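Periplasmic oligopeptide-binding protein (Burkholderia pseudomallei, PDB 3ZS6) probably binds oligopeptides in the periplasm for uptake by an ABC transport system, as a member of the bacterial solute-binding protein 5 family. Local coordinates at residues Gln10-Glu14 with Pro215-Asp219; Lys100-Glu106 with Arg421-Gln426. All blocks are in the same frame, centred on the assembly; numbering follows the deposited sequence.

Contact 1 of 2, residues Gln10-Glu14 with Pro215-Asp219; sequences QVPAE and PIEND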
ATOM      1  N   GLN A  10     -13.064   6.119   9.467  1.00 15.08           N
ATOM      2  CA  GLN A  10     -13.483   6.321   8.075  1.00 15.39           C
ATOM      3  C   GLN A  10     -12.413   5.804   7.121  1.00 16.76           C
ATOM      4  O   GLN A  10     -11.226   6.112   7.280  1.00 15.94           O
ATOM      5  CB  GLN A  10     -13.775   7.799   7.789  1.00 16.91           C
ATOM      6  CG  GLN A  10     -14.112   8.106   6.306  1.00 14.11           C
ATOM      7  CD  GLN A  10     -13.074   8.994   5.604  1.00 14.50           C
ATOM      8  OE1 GLN A  10     -12.423   9.835   6.228  1.00  9.78           O
ATOM      9  NE2 GLN A  10     -12.945   8.822   4.293  1.00 12.54           N
ATOM     10  N   VAL A  11     -12.828   5.002   6.142  1.00 12.14           N
ATOM     11  CA  VAL A  11     -11.915   4.560   5.079  1.00 12.36           C
ATOM     12  C   VAL A  11     -12.336   5.141   3.717  1.00 12.66           C
ATOM     13  O   VAL A  11     -13.508   5.460   3.509  1.00 12.83           O
ATOM     14  CB  VAL A  11     -11.779   3.023   5.036  1.00 12.00           C
ATOM     15  CG1 VAL A  11     -11.006   2.517   6.273  1.00  8.92           C
ATOM     16  CG2 VAL A  11     -13.148   2.362   4.942  1.00 13.10           C
ATOM     17  N   PRO A  12     -11.372   5.294   2.789  1.00 14.89           N
ATOM     18  CA  PRO A  12     -11.613   6.061   1.554  1.00 13.97           C
ATOM     19  C   PRO A  12     -12.481   5.346   0.512  1.00 18.45           C
ATOM     20  O   PRO A  12     -12.906   5.978  -0.453  1.00 22.09           O
ATOM     21  CB  PRO A  12     -10.198   6.289   1.002  1.00 13.28           C
ATOM     22  CG  PRO A  12      -9.408   5.099   1.523  1.00 18.31           C
ATOM     23  CD  PRO A  12      -9.970   4.849   2.908  1.00 15.67           C
ATOM     24  N   ALA A  13     -12.748   4.058   0.703  1.00 14.11           N
ATOM     25  CA  ALA A  13     -13.529   3.296  -0.271  1.00 11.23           C
ATOM     26  C   ALA A  13     -13.948   1.942   0.306  1.00 12.75           C
ATOM     27  O   ALA A  13     -13.441   1.530   1.353  1.00 13.43           O
ATOM     28  CB  ALA A  13     -12.722   3.095  -1.551  1.00 14.21           C
ATOM     29  N   GLU A  14     -14.877   1.265  -0.368  1.00  8.70           N
ATOM     30  CA  GLU A  14     -15.256  -0.101   0.000  1.00 12.77           C
ATOM     31  C   GLU A  14     -14.052  -1.022  -0.163  1.00 14.48           C
ATOM     32  O   GLU A  14     -13.362  -0.974  -1.189  1.00 14.30           O
ATOM     33  CB  GLU A  14     -16.410  -0.595  -0.877  1.00 15.31           C
ATOM     34  CG  GLU A  14     -16.731  -2.096  -0.742  1.00 11.98           C
ATOM     35  CD  GLU A  14     -17.306  -2.466   0.623  1.00 17.41           C
ATOM     36  OE1 GLU A  14     -17.668  -1.555   1.405  1.00 17.01           O
ATOM     37  OE2 GLU A  14     -17.385  -3.676   0.915  1.00 18.71           O
ATOM     38  N   PRO A 215     -16.959   3.295   4.784  1.00 10.58           N
ATOM     39  CA  PRO A 215     -16.421   3.773   3.503  1.00 15.13           C
ATOM     40  C   PRO A 215     -17.070   5.087   3.119  1.00 18.95           C
ATOM     41  O   PRO A 215     -18.286   5.133   2.867  1.00 19.82           O
ATOM     42  CB  PRO A 215     -16.846   2.681   2.513  1.00 13.98           C
ATOM     43  CG  PRO A 215     -18.076   2.084   3.134  1.00 16.82           C
ATOM     44  CD  PRO A 215     -17.816   2.110   4.618  1.00 14.37           C
ATOM     45  N   ILE A 216     -16.270   6.146   3.084  1.00 14.87           N
ATOM     46  CA  ILE A 216     -16.743   7.472   2.694  1.00 14.40           C
ATOM     47  C   ILE A 216     -15.770   8.031   1.662  1.00 18.52           C
ATOM     48  O   ILE A 216     -14.605   8.289   1.980  1.00 12.16           O
ATOM     49  CB  ILE A 216     -16.752   8.428   3.901  1.00 12.62           C
ATOM     50  CG1 ILE A 216     -17.554   7.830   5.066  1.00 27.49           C
ATOM     51  CG2 ILE A 216     -17.304   9.795   3.507  1.00 11.66           C
ATOM     52  CD1 ILE A 216     -19.055   7.891   4.867  1.00 36.58           C
ATOM     53  N   GLU A 217     -16.241   8.237   0.439  1.00 14.83           N
ATOM     54  CA  GLU A 217     -15.351   8.598  -0.654  1.00 17.97           C
ATOM     55  C   GLU A 217     -14.939  10.060  -0.605  1.00 22.09           C
ATOM     56  O   GLU A 217     -13.833  10.414  -1.002  1.00 25.59           O
ATOM     57  CB  GLU A 217     -16.012   8.279  -2.000  1.00 14.51           C
ATOM     58  CG  GLU A 217     -16.397   6.803  -2.157  1.00 21.74           C
ATOM     59  CD  GLU A 217     -17.587   6.400  -1.278  1.00 42.90           C
ATOM     60  OE1 GLU A 217     -18.288   7.297  -0.754  1.00 47.25           O
ATOM     61  OE2 GLU A 217     -17.822   5.180  -1.112  1.00 52.84           O
ATOM     62  N   ASN A 218     -15.844  10.894  -0.107  1.00 14.08           N
ATOM     63  CA  ASN A 218     -15.683  12.340  -0.119  1.00 21.85           C
ATOM     64  C   ASN A 218     -15.149  12.870   1.217  1.00 24.55           C
ATOM     65  O   ASN A 218     -15.795  12.714   2.254  1.00 18.12           O
ATOM     66  CB  ASN A 218     -17.032  12.985  -0.443  1.00 30.86           C
ATOM     67  CG  ASN A 218     -16.940  14.488  -0.606  1.00 41.01           C
ATOM     68  OD1 ASN A 218     -16.915  15.229   0.376  1.00 37.57           O
ATOM     69  ND2 ASN A 218     -16.897  14.948  -1.856  1.00 40.05           N
ATOM     70  N   ASP A 219     -13.971  13.488   1.191  1.00 21.48           N
ATOM     71  CA  ASP A 219     -13.327  13.944   2.425  1.00 24.46           C
ATOM     72  C   ASP A 219     -14.131  15.028   3.151  1.00 24.84           C
ATOM     73  O   ASP A 219     -14.099  15.120   4.379  1.00 26.28           O
ATOM     74  CB  ASP A 219     -11.901  14.421   2.143  1.00 26.06           C
ATOM     75  CG  ASP A 219     -10.989  13.292   1.673  1.00 30.78           C
ATOM     76  OD1 ASP A 219     -10.892  12.270   2.382  1.00 26.21           O
ATOM     77  OD2 ASP A 219     -10.376  13.425   0.589  1.00 34.36           O
TER
HETATM   78  O   HOH W   1     -10.918  11.893   5.308  1.00 12.11           O
HETATM   79  O   HOH W   2     -11.608   9.840   1.982  1.00 23.98           O
HETATM   80  O   HOH W   3     -12.022   8.092  -1.639  1.00 22.38           O
HETATM   81  O   HOH W   4     -16.145   2.642  -2.647  1.00 22.37           O
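The amide N of Ile216 donates to Val11 O at 2.9 Å, in a bond that is straight at the hydrogen (166°) and meets the carbonyl end-on. Pro215 has no N-H to offer, but its CA-H approaches the same Val11 O at 3.4 Å. A second CA-H contact, from Glu217 CA to Pro12 O at 3.6 Å, lies beyond the last bridge of the strands. That bridge is parallel and joins Val11 to Pro215, where strands 6-11 and 210-215 run out side by side in a four-stranded mixed sheet; the first segment then turns off as loop, while the second leads into helix 219-227, with Asn218 as its N-cap. The side chain of Gln10 crosses that of Ile216 at about a right angle. Its chi1 of 175° sets CG 3.6 Å from Ile216 CB, and the bend at chi2 swings the amide so that NE2 gives a weak bond to Ile216 O at 2.9 Å. Water 2 also accepts from NE2 and donates to Asp219 OD1. OE1 takes the backbone N-H of Tyr235, and water 1 lies between OE1 and Asp219 OD1. Water 3 donates to both Pro12 O (2.6 Å) and Glu217 O. Glu14 runs alongside Pro215, OE1 4.0 Å from its CG, and its carboxylate is held by Asn189 N and Trp186 NE1; Glu14 N donates to water 4.

Contact 2 of 2, residues Lys100-Glu106 with Arg421-Gln426; sequences KYTILVE and RCGSSQ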
ATOM      1  N   LYS A 100      -3.382 -11.209  -6.383  1.00 15.17           N
ATOM      2  CA  LYS A 100      -2.674 -10.081  -6.979  1.00 20.78           C
ATOM      3  C   LYS A 100      -1.539  -9.589  -6.082  1.00 18.98           C
ATOM      4  O   LYS A 100      -0.881  -8.597  -6.395  1.00 17.29           O
ATOM      5  CB  LYS A 100      -3.639  -8.927  -7.282  1.00 20.26           C
ATOM      6  CG  LYS A 100      -4.587  -9.203  -8.444  1.00 19.03           C
ATOM      7  CD  LYS A 100      -3.798  -9.454  -9.718  1.00 28.33           C
ATOM      8  CE  LYS A 100      -4.686  -9.393 -10.961  1.00 28.55           C
ATOM      9  NZ  LYS A 100      -3.882  -9.566 -12.215  1.00 28.05           N
ATOM     10  N   TYR A 101      -1.310 -10.273  -4.963  1.00 13.71           N
ATOM     11  CA  TYR A 101      -0.283  -9.825  -4.024  1.00 16.51           C
ATOM     12  C   TYR A 101       0.767 -10.877  -3.716  1.00 13.31           C
ATOM     13  O   TYR A 101       1.167 -11.037  -2.567  1.00 22.24           O
ATOM     14  CB  TYR A 101      -0.903  -9.309  -2.719  1.00 15.70           C
ATOM     15  CG  TYR A 101      -0.292  -8.002  -2.240  1.00 15.26           C
ATOM     16  CD1 TYR A 101      -0.750  -6.785  -2.732  1.00 11.46           C
ATOM     17  CD2 TYR A 101       0.745  -7.986  -1.315  1.00 10.93           C
ATOM     18  CE1 TYR A 101      -0.207  -5.591  -2.312  1.00 14.74           C
ATOM     19  CE2 TYR A 101       1.303  -6.781  -0.876  1.00 11.13           C
ATOM     20  CZ  TYR A 101       0.812  -5.586  -1.384  1.00 12.62           C
ATOM     21  OH  TYR A 101       1.334  -4.377  -0.986  1.00 10.96           O
ATOM     22  N   THR A 102       1.233 -11.576  -4.744  1.00 15.27           N
ATOM     23  CA  THR A 102       2.283 -12.576  -4.552  1.00 19.30           C
ATOM     24  C   THR A 102       3.640 -11.952  -4.201  1.00 19.96           C
ATOM     25  O   THR A 102       4.570 -12.653  -3.810  1.00 16.38           O
ATOM     26  CB  THR A 102       2.437 -13.476  -5.796  1.00 20.17           C
ATOM     27  OG1 THR A 102       2.652 -12.659  -6.950  1.00 14.39           O
ATOM     28  CG2 THR A 102       1.181 -14.329  -6.009  1.00 13.85           C
ATOM     29  N   ILE A 103       3.753 -10.634  -4.336  1.00 23.22           N
ATOM     30  CA  ILE A 103       5.034  -9.962  -4.107  1.00 18.64           C
ATOM     31  C   ILE A 103       5.622 -10.236  -2.717  1.00 19.30           C
ATOM     32  O   ILE A 103       6.835 -10.384  -2.577  1.00 19.64           O
ATOM     33  CB  ILE A 103       4.945  -8.435  -4.343  1.00 16.81           C
ATOM     34  CG1 ILE A 103       3.845  -7.820  -3.470  1.00 21.08           C
ATOM     35  CG2 ILE A 103       4.703  -8.136  -5.836  1.00 19.37           C
ATOM     36  CD1 ILE A 103       3.777  -6.301  -3.523  1.00 16.97           C
ATOM     37  N   LEU A 104       4.772 -10.310  -1.695  1.00  9.10           N
ATOM     38  CA  LEU A 104       5.266 -10.507  -0.331  1.00 16.45           C
ATOM     39  C   LEU A 104       5.859 -11.894  -0.085  1.00 20.03           C
ATOM     40  O   LEU A 104       6.808 -12.038   0.683  1.00 26.65           O
ATOM     41  CB  LEU A 104       4.175 -10.213   0.714  1.00 18.47           C
ATOM     42  CG  LEU A 104       3.882  -8.731   0.946  1.00 18.90           C
ATOM     43  CD1 LEU A 104       2.886  -8.539   2.090  1.00 16.35           C
ATOM     44  CD2 LEU A 104       5.166  -7.973   1.215  1.00 17.38           C
ATOM     45  N   VAL A 105       5.310 -12.911  -0.740  1.00 17.54           N
ATOM     46  CA  VAL A 105       5.816 -14.265  -0.555  1.00 25.12           C
ATOM     47  C   VAL A 105       6.969 -14.534  -1.521  1.00 20.63           C
ATOM     48  O   VAL A 105       7.657 -15.548  -1.435  1.00 20.05           O
ATOM     49  CB  VAL A 105       4.699 -15.313  -0.734  1.00 27.65           C
ATOM     50  CG1 VAL A 105       4.405 -15.528  -2.217  1.00 17.53           C
ATOM     51  CG2 VAL A 105       5.084 -16.623  -0.053  1.00 24.17           C
ATOM     52  N   GLU A 106       7.200 -13.592  -2.423  1.00 19.73           N
ATOM     53  CA  GLU A 106       8.202 -13.767  -3.465  1.00 26.75           C
ATOM     54  C   GLU A 106       9.620 -13.924  -2.910  1.00 24.74           C
ATOM     55  O   GLU A 106      10.478 -14.523  -3.563  1.00 24.57           O
ATOM     56  CB  GLU A 106       8.141 -12.603  -4.457  1.00 29.69           C
ATOM     57  CG  GLU A 106       8.339 -12.994  -5.906  1.00 39.49           C
ATOM     58  CD  GLU A 106       8.080 -11.832  -6.852  1.00 47.40           C
ATOM     59  OE1 GLU A 106       6.906 -11.427  -6.990  1.00 47.33           O
ATOM     60  OE2 GLU A 106       9.050 -11.317  -7.448  1.00 49.40           O
ATOM     61  N   ARG A 421       9.585  -3.904 -11.102  1.00 18.94           N
ATOM     62  CA  ARG A 421      10.282  -5.157 -11.428  1.00 24.37           C
ATOM     63  C   ARG A 421       9.511  -5.944 -12.480  1.00 20.30           C
ATOM     64  O   ARG A 421       8.290  -6.067 -12.388  1.00 19.79           O
ATOM     65  CB  ARG A 421      10.453  -6.044 -10.179  1.00 21.95           C
ATOM     66  CG  ARG A 421      11.571  -5.629  -9.247  1.00 34.79           C
ATOM     67  CD  ARG A 421      11.814  -6.684  -8.159  1.00 36.43           C
ATOM     68  NE  ARG A 421      10.593  -7.009  -7.423  1.00 35.24           N
ATOM     69  CZ  ARG A 421       9.811  -8.052  -7.691  1.00 32.11           C
ATOM     70  NH1 ARG A 421      10.117  -8.888  -8.682  1.00 28.45           N
ATOM     71  NH2 ARG A 421       8.722  -8.266  -6.967  1.00 23.17           N
ATOM     72  N   CYS A 422      10.225  -6.484 -13.468  1.00 22.62           N
ATOM     73  CA  CYS A 422       9.614  -7.305 -14.511  1.00 18.02           C
ATOM     74  C   CYS A 422       8.753  -8.393 -13.893  1.00 22.24           C
ATOM     75  O   CYS A 422       9.217  -9.151 -13.044  1.00 24.23           O
ATOM     76  CB  CYS A 422      10.687  -7.984 -15.369  1.00 21.94           C
ATOM     77  SG  CYS A 422      11.749  -6.892 -16.333  1.00 29.98           S
ATOM     78  N   GLY A 423       7.501  -8.485 -14.323  1.00 21.81           N
ATOM     79  CA  GLY A 423       6.661  -9.588 -13.888  1.00 22.60           C
ATOM     80  C   GLY A 423       6.076  -9.513 -12.484  1.00 25.12           C
ATOM     81  O   GLY A 423       5.328 -10.407 -12.085  1.00 23.43           O
ATOM     82  N   SER A 424       6.393  -8.466 -11.727  1.00 18.34           N
ATOM     83  CA  SER A 424       5.812  -8.314 -10.390  1.00 17.39           C
ATOM     84  C   SER A 424       4.288  -8.223 -10.459  1.00 18.91           C
ATOM     85  O   SER A 424       3.741  -7.600 -11.372  1.00 18.28           O
ATOM     86  CB  SER A 424       6.359  -7.068  -9.699  1.00 14.10           C
ATOM     87  OG  SER A 424       5.507  -6.678  -8.645  1.00 13.06           O
ATOM     88  N   SER A 425       3.604  -8.823  -9.488  1.00 14.99           N
ATOM     89  CA  SER A 425       2.145  -8.811  -9.468  1.00 16.38           C
ATOM     90  C   SER A 425       1.575  -7.403  -9.263  1.00 14.77           C
ATOM     91  O   SER A 425       0.408  -7.156  -9.541  1.00 15.13           O
ATOM     92  CB  SER A 425       1.600  -9.775  -8.397  1.00 17.87           C
ATOM     93  OG  SER A 425       1.679  -9.220  -7.086  1.00 15.07           O
ATOM     94  N   GLN A 426       2.388  -6.483  -8.761  1.00 16.06           N
ATOM     95  CA  GLN A 426       1.915  -5.115  -8.552  1.00 14.09           C
ATOM     96  C   GLN A 426       2.586  -4.116  -9.511  1.00 11.45           C
ATOM     97  O   GLN A 426       2.474  -2.897  -9.345  1.00 11.79           O
ATOM     98  CB  GLN A 426       2.083  -4.694  -7.083  1.00 10.43           C
ATOM     99  CG  GLN A 426       1.073  -5.346  -6.129  1.00  8.66           C
ATOM    100  CD  GLN A 426      -0.340  -4.821  -6.335  1.00 12.63           C
ATOM    101  OE1 GLN A 426      -0.548  -3.622  -6.527  1.00 13.20           O
ATOM    102  NE2 GLN A 426      -1.318  -5.719  -6.297  1.00 10.35           N
TER
HETATM  103  O   HOH W   5       4.675 -11.050  -7.863  1.00 22.25           O
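Lys100 O takes two hydrogen bonds from the 421-426 segment, from Ser425 OG at 2.7 Å and from Gln426 NE2 at 2.9 Å. The two donors stand on opposite faces of the carbonyl plane, so the oxygen is clamped between them. Lys100 O lies close to the amide plane of Gln426, the bond is fairly straight, and NE2 has a further acceptor in Glu24. Ser425 OG sits between its backbone N and carbonyl carbon (chi1 78°), which turns it toward Lys100. An ST turn, Gln426 N to Ser424 OG, follows the type II turn 421-424; Ser424 OG is also hydrogen-bonded to Asp418 O. Water 5 links Thr102 OG1 and Ser425 N.

The ionic component is the salt bridge of Glu106 with Arg421. OE2 alone meets both NH1 (2.9 Å) and NH2 (3.1 Å), each bond bent and weak, with carboxylate and guanidinium planes 79° apart; Asp418 is a second carboxylate partner of NH2.

Van der Waals packing centres on Ile103. CG2 lies against the Ser424 and Ser425 hydroxyl oxygens, while CD1 reaches Gln426 CG at 3.9 Å and lies over one Tyr101 ring face, toward its rim. The Gln426 and Tyr101 side chains cross at about a right angle.

Tyr101 OH bonds to Asp409 and weakly to the bound peptide's backbone; Gln426 packs on an apolar peptide side chain. Two sequence-distant loops thus meet beside the peptide, consistent with this family's two-lobed fold closing over its ligand. Trp406 of strand 401-407 touches Tyr101, Ile103 and Gln426; Glu106 and Thr102 rest on helix 111-115, and His395 of helix 387-395 adjoins Lys100 and Gln426.

Overall arrangement
Contacts 1 and 2 lie on opposite sides of the chain's centre, their own centres 27 Å apart and their nearest atoms about 14 Å apart, so neither touches the other. Their segments alternate along the sequence: 10-14, 100-106, 215-219, 421-426. Contact 2 borders the ligand, with Tyr101 and Gln426 both reaching the bound peptide, whereas contact 1 belongs to the exit of two sheet strands. Helix 387-395 is a shared neighbour, touching contact 1 near its start (Phe387, Lys388) and contact 2 at its end (His395). Both contacts join segments distant in sequence, 201 and 315 residues apart at their closest ends.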